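Extracellular solute-binding protein (Conexibacter woesei, PDB 4P98) probably binds a small solute outside the cell membrane and delivers it to an ABC transporter, as a lipoprotein of the BMP (PnrA-like) family. Local coordinates at residues 145-150 with 158-163. Residues are numbered along the deposited sequence; the frame is centred on the assembly and turned at random.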
# COMPACT_ATOMS: atom_id res chain seq x y z
N VAL A 145 19.98 -7.16 -7.54
CA VAL A 145 18.58 -6.79 -7.45
C VAL A 145 18.35 -5.55 -8.30
O VAL A 145 19.16 -4.61 -8.29
CB VAL A 145 18.17 -6.45 -6.00
CG1 VAL A 145 16.71 -5.97 -5.93
CG2 VAL A 145 18.38 -7.66 -5.09
N GLY A 146 17.24 -5.56 -9.04
CA GLY A 146 16.87 -4.43 -9.90
C GLY A 146 15.50 -3.93 -9.51
O GLY A 146 14.62 -4.73 -9.20
N ALA A 147 15.33 -2.61 -9.51
CA ALA A 147 14.04 -2.01 -9.17
C ALA A 147 13.61 -1.02 -10.23
O ALA A 147 14.42 -0.23 -10.73
CB ALA A 147 14.11 -1.31 -7.82
N VAL A 148 12.33 -1.04 -10.57
CA VAL A 148 11.79 -0.09 -11.52
C VAL A 148 10.66 0.70 -10.90
O VAL A 148 9.69 0.12 -10.41
CB VAL A 148 11.28 -0.76 -12.83
CG1 VAL A 148 10.77 0.29 -13.79
CG2 VAL A 148 12.39 -1.57 -13.49
N GLY A 149 10.81 2.02 -10.93
CA GLY A 149 9.76 2.95 -10.51
C GLY A 149 9.28 3.85 -11.63
O GLY A 149 9.77 3.77 -12.77
N GLY A 150 8.31 4.70 -11.29
CA GLY A 150 7.72 5.65 -12.24
C GLY A 150 8.45 6.99 -12.29
O GLY A 150 9.64 7.03 -12.58
N ALA A 158 11.59 8.37 -2.09
CA ALA A 158 11.57 7.86 -0.71
C ALA A 158 11.34 6.34 -0.67
O ALA A 158 12.02 5.61 0.09
CB ALA A 158 10.52 8.60 0.11
N THR A 159 10.41 5.86 -1.49
CA THR A 159 10.14 4.43 -1.58
C THR A 159 11.41 3.68 -1.97
O THR A 159 11.75 2.65 -1.37
CB THR A 159 9.02 4.12 -2.60
OG1 THR A 159 7.81 4.83 -2.24
CG2 THR A 159 8.72 2.63 -2.64
N HIS A 160 12.11 4.20 -2.98
CA HIS A 160 13.35 3.59 -3.47
C HIS A 160 14.50 3.67 -2.49
O HIS A 160 15.32 2.73 -2.42
CB HIS A 160 13.74 4.20 -4.81
CG HIS A 160 12.95 3.66 -5.95
ND1 HIS A 160 13.52 2.92 -6.96
CD2 HIS A 160 11.63 3.69 -6.21
CE1 HIS A 160 12.58 2.54 -7.81
NE2 HIS A 160 11.42 3.00 -7.38
N LYS A 161 14.60 4.77 -1.75
CA LYS A 161 15.58 4.87 -0.67
C LYS A 161 15.31 3.79 0.38
O LYS A 161 16.24 3.17 0.91
CB LYS A 161 15.57 6.28 -0.07
CG LYS A 161 16.79 6.63 0.76
CD LYS A 161 16.85 8.12 1.07
CE LYS A 161 18.11 8.47 1.85
NZ LYS A 161 18.07 9.89 2.31
N GLY A 162 14.03 3.54 0.65
CA GLY A 162 13.60 2.44 1.52
C GLY A 162 14.03 1.07 1.05
O GLY A 162 14.56 0.27 1.84
N ILE A 163 13.82 0.78 -0.23
CA ILE A 163 14.22 -0.51 -0.80
C ILE A 163 15.69 -0.76 -0.58
O ILE A 163 16.09 -1.85 -0.14
CB ILE A 163 13.94 -0.60 -2.32
CG1 ILE A 163 12.44 -0.57 -2.59
CG2 ILE A 163 14.55 -1.88 -2.90
CD1 ILE A 163 12.08 -0.53 -4.06
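His160 reaches from its helix to the backbone of Gly149, a worked example of a polar ring bridging a helix and the end of a strand. The imidazole turns its edge to the glycine, which lies near the ring plane, with His160 NE2 3.5 Å from Gly149 CA and His160 CE1 3.6 Å from Gly149 N. Gly149 offers only backbone at this point, and the ring edge packs directly against it. With CG beside the backbone N (chi1 -78°) and anti to the carbonyl carbon, the ring extends towards the strand, and each of its nitrogens has a partner: ND1 hydrogen-bonds Glu178 OE1 and NE2 hydrogen-bonds Thr208 OG1, which together should fix the rotation of the buried ring. The carboxylate of Glu178 may also polarise it. Strand 144-149, helix 154-170 and strand 175-180 form a beta-alpha-beta unit of one of the two parallel-sheet lobes of this periplasmic-binding-protein fold; the helix segment runs back nearly antiparallel to the strand (169°), their axes 10.1 Å apart. Packing slackens towards Ala147, whose CB lies 4.1 Å from His160 CE1, obliquely to the ring, and 4.3 Å from Ile163 CD1. Tyr176 and Val206 also touch both Ala147 and Ile163 here. On the outer side of the helix Lys161 extends into solvent, whereas the CB of Val148 points away from the helix segment, and its side chain packs against helix 187-199 on the other face of the sheet.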